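Local coordinates for protein cell division GTPase FtsZ, diverged (Clostridium botulinum C, PDB 3V3T) that belongs to the tubulin/FtsZ family of cytoskeletal proteins, as a diverged, TubZ-like member with a GTPase domain joined to a C-terminal domain, at residues L163-R169 against L232-A238; L182-F186 against V214-F218. The protein carries 1 engineered substitution. All coordinates share one frame; numbering follows the deposited sequence.

How the interactions relate
The end of strand 160-165, in the sheet of the GTPase domain, and the turn after it form the first half of interaction 1. Helix 172-187 follows and supplies residues 182-186 to interaction 2. The chain then passes through helix 200-208 into strand 211-217, where residues 214-218 close the smaller loop of interaction 2. Helix 224-233 leads on to residues 232-238, which return to the end of strand 160-165 and close the larger loop. Interaction 2 is therefore nested inside interaction 1. Their centres lie about 13 Å apart, and they touch where Phe237 packs on Val214 and Ile215. Together they tie helix 172-187 and the chain after helix 224-233 to neighbouring strands of one sheet.

Interaction 1: residues L163-R169 against L232-A238; sequences LLDNNKR and LKESIFA
The carbonyl oxygen of Glu234 is gripped by both end nitrogens of Arg169. Arg169 NH2 lies 2.7 Å from Glu234 O and Arg169 NH1 lies 2.8 Å from the same atom, which sits close to the guanidinium plane. Ile236 CG2 covers one face of the guanidinium, over its centre. NH2 also donates to Lys168 O, and NH1 forms a salt bridge with Glu178, so the group is held from several sides. Lys168 curls back, its chain folding at each bond beyond CB (chi2 -45°, chi3 -75°). Lys168 NZ lies 2.8 Å from Ser235 O, in the carbonyl plane and on a lone pair. Lys168 NZ is also 2.9 Å from Lys233 O, above that carbonyl plane. Deeper in, Ala238 N donates to Leu163 O (2.7 Å) and Asp165 N to Ile236 O (2.9 Å). Leu164 CD2 sits over one face of the Phe237 ring, 3.9 Å from its centroid, a CH-pi contact. Asp165 OD1 accepts from Asn167 N in an Asx turn, and Ser235 OG accepts from Phe237 N in an ST turn. Between these turns Leu164 and Phe237 form a single beta bridge, at the C-terminal end of strand 160-165 in the Rossmann-like GTPase domain of the tubulin/FtsZ family.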
loop_
_atom_site.group_PDB
_atom_site.type_symbol
_atom_site.label_atom_id
_atom_site.label_comp_id
_atom_site.label_asym_id
_atom_site.label_seq_id
_atom_site.Cartn_x
_atom_site.Cartn_y
_atom_site.Cartn_z
ATOM N N LEU A 163 0.108 -0.243 4.498
ATOM C CA LEU A 163 -0.186 -1.490 5.186
ATOM C C LEU A 163 -1.679 -1.577 5.431
ATOM O O LEU A 163 -2.235 -0.778 6.208
ATOM C CB LEU A 163 0.565 -1.550 6.527
ATOM C CG LEU A 163 0.600 -2.926 7.209
ATOM C CD1 LEU A 163 1.158 -3.953 6.223
ATOM C CD2 LEU A 163 1.443 -2.932 8.515
ATOM N N LEU A 164 -2.312 -2.547 4.778
ATOM C CA LEU A 164 -3.767 -2.743 4.845
ATOM C C LEU A 164 -4.124 -3.897 5.774
ATOM O O LEU A 164 -3.328 -4.826 5.954
ATOM C CB LEU A 164 -4.338 -3.010 3.442
ATOM C CG LEU A 164 -3.992 -1.996 2.349
ATOM C CD1 LEU A 164 -4.681 -2.341 1.037
ATOM C CD2 LEU A 164 -4.387 -0.589 2.784
ATOM N N ASP A 165 -5.328 -3.851 6.343
ATOM C CA ASP A 165 -5.734 -4.832 7.342
ATOM C C ASP A 165 -7.095 -5.475 7.013
ATOM O O ASP A 165 -8.146 -4.846 7.161
ATOM C CB ASP A 165 -5.781 -4.165 8.720
ATOM C CG ASP A 165 -6.096 -5.139 9.846
ATOM O OD1 ASP A 165 -6.451 -6.310 9.565
ATOM O OD2 ASP A 165 -5.991 -4.724 11.024
ATOM N N ASN A 166 -7.069 -6.734 6.578
ATOM C CA ASN A 166 -8.294 -7.441 6.241
ATOM C C ASN A 166 -9.271 -7.573 7.408
ATOM O O ASN A 166 -10.433 -7.895 7.188
ATOM C CB ASN A 166 -7.998 -8.837 5.697
ATOM C CG ASN A 166 -7.870 -8.865 4.197
ATOM O OD1 ASN A 166 -8.261 -7.921 3.502
ATOM N ND2 ASN A 166 -7.316 -9.955 3.681
ATOM N N ASN A 167 -8.812 -7.365 8.642
ATOM C CA ASN A 167 -9.744 -7.399 9.773
ATOM C C ASN A 167 -10.761 -6.262 9.687
ATOM O O ASN A 167 -11.798 -6.314 10.324
ATOM C CB ASN A 167 -9.016 -7.315 11.127
ATOM C CG ASN A 167 -8.483 -8.657 11.610
ATOM O OD1 ASN A 167 -9.229 -9.634 11.744
ATOM N ND2 ASN A 167 -7.180 -8.703 11.904
ATOM N N LYS A 168 -10.458 -5.224 8.914
ATOM C CA LYS A 168 -11.240 -3.983 8.978
ATOM C C LYS A 168 -12.499 -3.988 8.113
ATOM O O LYS A 168 -13.331 -3.086 8.230
ATOM C CB LYS A 168 -10.375 -2.759 8.645
ATOM C CG LYS A 168 -9.199 -2.509 9.596
ATOM C CD LYS A 168 -9.604 -2.637 11.060
ATOM C CE LYS A 168 -10.403 -1.436 11.541
ATOM N NZ LYS A 168 -9.637 -0.180 11.320
ATOM N N ARG A 169 -12.640 -4.988 7.244
ATOM C CA ARG A 169 -13.846 -5.116 6.415
ATOM C C ARG A 169 -14.269 -6.570 6.278
ATOM O O ARG A 169 -13.448 -7.481 6.400
ATOM C CB ARG A 169 -13.622 -4.531 5.015
ATOM C CG ARG A 169 -13.334 -3.040 4.985
ATOM C CD ARG A 169 -14.604 -2.203 5.158
ATOM N NE ARG A 169 -14.312 -0.778 5.003
ATOM C CZ ARG A 169 -13.771 -0.020 5.955
ATOM N NH1 ARG A 169 -13.530 1.267 5.737
ATOM N NH2 ARG A 169 -13.476 -0.549 7.137
ATOM N N LEU A 232 -10.515 7.167 11.096
ATOM C CA LEU A 232 -9.422 6.334 11.603
ATOM C C LEU A 232 -9.922 5.001 12.161
ATOM O O LEU A 232 -9.368 3.942 11.868
ATOM C CB LEU A 232 -8.646 7.059 12.698
ATOM C CG LEU A 232 -7.446 7.902 12.318
ATOM C CD1 LEU A 232 -7.012 8.645 13.576
ATOM C CD2 LEU A 232 -6.313 7.025 11.749
ATOM N N LYS A 233 -10.958 5.043 12.985
ATOM C CA LYS A 233 -11.471 3.800 13.533
ATOM C C LYS A 233 -11.868 2.806 12.438
ATOM O O LYS A 233 -11.615 1.598 12.556
ATOM C CB LYS A 233 -12.651 4.074 14.436
ATOM C CG LYS A 233 -12.236 4.483 15.835
ATOM C CD LYS A 233 -11.530 3.341 16.569
ATOM C CE LYS A 233 -10.983 3.819 17.909
ATOM N NZ LYS A 233 -10.351 2.726 18.687
ATOM N N GLU A 234 -12.491 3.321 11.381
ATOM C CA GLU A 234 -12.989 2.482 10.296
ATOM C C GLU A 234 -11.946 2.253 9.212
ATOM O O GLU A 234 -12.223 1.595 8.205
ATOM C CB GLU A 234 -14.256 3.102 9.693
ATOM C CG GLU A 234 -15.426 3.137 10.686
ATOM C CD GLU A 234 -16.700 3.698 10.087
ATOM O OE1 GLU A 234 -16.628 4.324 9.011
ATOM O OE2 GLU A 234 -17.778 3.514 10.695
ATOM N N SER A 235 -10.749 2.795 9.415
ATOM C CA SER A 235 -9.730 2.805 8.355
ATOM C C SER A 235 -9.323 1.409 7.876
ATOM O O SER A 235 -9.147 0.500 8.677
ATOM C CB SER A 235 -8.487 3.578 8.804
ATOM O OG SER A 235 -7.541 3.648 7.762
ATOM N N ILE A 236 -9.173 1.245 6.565
ATOM C CA ILE A 236 -8.716 -0.025 6.025
ATOM C C ILE A 236 -7.217 -0.236 6.223
ATOM O O ILE A 236 -6.715 -1.359 6.053
ATOM C CB ILE A 236 -9.023 -0.171 4.534
ATOM C CG1 ILE A 236 -8.341 0.945 3.735
ATOM C CG2 ILE A 236 -10.506 -0.208 4.314
ATOM C CD1 ILE A 236 -8.232 0.649 2.265
ATOM N N PHE A 237 -6.507 0.838 6.560
ATOM C CA PHE A 237 -5.079 0.759 6.905
ATOM C C PHE A 237 -4.840 0.230 8.308
ATOM O O PHE A 237 -5.612 0.507 9.213
ATOM C CB PHE A 237 -4.408 2.124 6.796
ATOM C CG PHE A 237 -4.263 2.606 5.390
ATOM C CD1 PHE A 237 -3.073 2.451 4.712
ATOM C CD2 PHE A 237 -5.332 3.194 4.734
ATOM C CE1 PHE A 237 -2.946 2.895 3.384
ATOM C CE2 PHE A 237 -5.202 3.643 3.413
ATOM C CZ PHE A 237 -4.012 3.487 2.749
ATOM N N ALA A 238 -3.760 -0.536 8.472
ATOM C CA ALA A 238 -3.395 -1.076 9.768
ATOM C C ALA A 238 -3.260 0.045 10.791
ATOM O O ALA A 238 -2.644 1.075 10.530
ATOM C CB ALA A 238 -2.102 -1.840 9.666
HETATM O O HOH W 1 -7.306 0.274 11.731
#

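Interaction 2: residues L182-F186 against V214-F218; sequences LFNDF and VILEF
Helix 182-186 crosses strand 214-217 at 88°, with the axes 8.8 Å apart at their closest. This is a helix packed across a sheet where the GTPase and C-terminal parts of a tubulin/FtsZ fold meet. Helix 172-187 probably corresponds to the core helix that links the two parts in tubulin and FtsZ. The side chains of Ile215 and Glu217 point from one face of the strand to the helix. Leu216 turns away from the helix, and its side chain packs on Ser231 and Leu232 of helix 224-233.

Ile215 fills the middle of the contact. Its two branches divide the work. Ile215 CG2 lies against Leu182 CB at 3.8 Å and also touches the carbonyl oxygen of that residue. CG1 stands anti to the carbonyl carbon (chi1 -55°), which carries CD1 in beneath the helix. There Ile215 CD1 meets Phe183 CA at 3.8 Å and Phe186 CB at 3.9 Å. Val283 and Ile281, on the neighbouring strand 281-287, extend this apolar layer past Phe186 and Ile215.

Leu182 also reaches along the strand to Glu217. The two side chains run antiparallel alongside each other, and CD2 of Leu182 rests against the CG and CD of Glu217, each 3.6 Å away. With chi2 at 179°, the Glu217 chain runs straight and takes its carboxylate out to Asp185. The Asp185 and Glu217 side chains meet nearly perpendicular, yet their carboxylate planes are almost coplanar. Lys279 forms a salt bridge with Asp185 OD2 and a long, weak ion pair with Glu217 OE1. Its positive charge may offset the repulsion between the two acids. Asp185 OD2 and Glu217 OE2 stand 2.4 Å apart, an unusually short spacing whose bonding is uncertain.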
loop_
_atom_site.group_PDB
_atom_site.type_symbol
_atom_site.label_atom_id
_atom_site.label_comp_id
_atom_site.label_asym_id
_atom_site.label_seq_id
_atom_site.Cartn_x
_atom_site.Cartn_y
_atom_site.Cartn_z
ATOM N N LEU A 182 -9.166 5.257 -2.426
ATOM C CA LEU A 182 -8.396 6.189 -1.610
ATOM C C LEU A 182 -7.106 6.584 -2.320
ATOM O O LEU A 182 -6.717 7.747 -2.331
ATOM C CB LEU A 182 -8.096 5.602 -0.236
ATOM C CG LEU A 182 -9.298 5.443 0.697
ATOM C CD1 LEU A 182 -8.889 4.673 1.939
ATOM C CD2 LEU A 182 -9.853 6.801 1.076
ATOM N N PHE A 183 -6.443 5.619 -2.927
ATOM C CA PHE A 183 -5.187 5.920 -3.587
ATOM C C PHE A 183 -5.386 6.812 -4.807
ATOM O O PHE A 183 -4.661 7.782 -5.012
ATOM C CB PHE A 183 -4.471 4.635 -3.991
ATOM C CG PHE A 183 -3.095 4.869 -4.486
ATOM C CD1 PHE A 183 -2.049 5.034 -3.590
ATOM C CD2 PHE A 183 -2.834 4.927 -5.846
ATOM C CE1 PHE A 183 -0.748 5.248 -4.057
ATOM C CE2 PHE A 183 -1.549 5.138 -6.306
ATOM C CZ PHE A 183 -0.506 5.299 -5.402
ATOM N N ASN A 184 -6.371 6.478 -5.625
ATOM C CA ASN A 184 -6.678 7.296 -6.779
ATOM C C ASN A 184 -7.159 8.703 -6.386
ATOM O O ASN A 184 -6.806 9.693 -7.037
ATOM C CB ASN A 184 -7.684 6.586 -7.689
ATOM C CG ASN A 184 -7.873 7.299 -9.001
ATOM O OD1 ASN A 184 -6.942 7.408 -9.806
ATOM N ND2 ASN A 184 -9.081 7.796 -9.230
ATOM N N ASP A 185 -7.946 8.802 -5.317
ATOM C CA ASP A 185 -8.363 10.116 -4.813
ATOM C C ASP A 185 -7.143 10.909 -4.377
ATOM O O ASP A 185 -7.029 12.099 -4.659
ATOM C CB ASP A 185 -9.327 9.979 -3.638
ATOM C CG ASP A 185 -10.705 9.537 -4.069
ATOM O OD1 ASP A 185 -10.997 9.585 -5.286
ATOM O OD2 ASP A 185 -11.491 9.144 -3.190
ATOM N N PHE A 186 -6.225 10.228 -3.697
ATOM C CA PHE A 186 -4.957 10.821 -3.292
ATOM C C PHE A 186 -4.213 11.417 -4.503
ATOM O O PHE A 186 -3.864 12.596 -4.510
ATOM C CB PHE A 186 -4.146 9.766 -2.526
ATOM C CG PHE A 186 -2.683 10.041 -2.447
ATOM C CD1 PHE A 186 -2.211 11.317 -2.246
ATOM C CD2 PHE A 186 -1.774 8.997 -2.547
ATOM C CE1 PHE A 186 -0.856 11.550 -2.168
ATOM C CE2 PHE A 186 -0.424 9.225 -2.459
ATOM C CZ PHE A 186 0.038 10.502 -2.270
ATOM N N VAL A 214 -0.776 6.664 5.337
ATOM C CA VAL A 214 -2.184 6.356 5.594
ATOM C C VAL A 214 -3.059 7.421 4.890
ATOM O O VAL A 214 -2.759 8.613 4.938
ATOM C CB VAL A 214 -2.497 6.279 7.115
ATOM C CG1 VAL A 214 -4.000 6.330 7.371
ATOM C CG2 VAL A 214 -1.918 5.007 7.702
ATOM N N ILE A 215 -4.113 6.980 4.206
ATOM C CA ILE A 215 -5.007 7.888 3.492
ATOM C C ILE A 215 -6.366 7.846 4.176
ATOM O O ILE A 215 -6.913 6.765 4.381
ATOM C CB ILE A 215 -5.181 7.459 2.005
ATOM C CG1 ILE A 215 -3.822 7.328 1.315
ATOM C CG2 ILE A 215 -6.096 8.431 1.256
ATOM C CD1 ILE A 215 -3.892 6.770 -0.093
ATOM N N LEU A 216 -6.903 9.011 4.534
ATOM C CA LEU A 216 -8.212 9.089 5.193
ATOM C C LEU A 216 -9.178 9.980 4.440
ATOM O O LEU A 216 -8.808 11.055 3.986
ATOM C CB LEU A 216 -8.075 9.652 6.606
ATOM C CG LEU A 216 -7.126 8.908 7.554
ATOM C CD1 LEU A 216 -6.860 9.749 8.805
ATOM C CD2 LEU A 216 -7.701 7.549 7.924
ATOM N N GLU A 217 -10.424 9.541 4.322
ATOM C CA GLU A 217 -11.485 10.428 3.879
ATOM C C GLU A 217 -12.566 10.574 4.959
ATOM O O GLU A 217 -12.918 9.613 5.643
ATOM C CB GLU A 217 -12.045 9.983 2.528
ATOM C CG GLU A 217 -11.053 10.215 1.384
ATOM C CD GLU A 217 -11.568 9.769 0.031
ATOM O OE1 GLU A 217 -12.732 9.342 -0.062
ATOM O OE2 GLU A 217 -10.805 9.845 -0.954
ATOM N N PHE A 218 -13.076 11.789 5.121
ATOM C CA PHE A 218 -14.017 12.063 6.190
ATOM C C PHE A 218 -15.214 12.879 5.742
ATOM O O PHE A 218 -15.171 13.562 4.714
ATOM C CB PHE A 218 -13.326 12.742 7.372
ATOM C CG PHE A 218 -12.783 14.107 7.065
ATOM C CD1 PHE A 218 -13.509 15.245 7.387
ATOM C CD2 PHE A 218 -11.526 14.255 6.487
ATOM C CE1 PHE A 218 -13.003 16.516 7.119
ATOM C CE2 PHE A 218 -11.008 15.507 6.219
ATOM C CZ PHE A 218 -11.749 16.648 6.537
#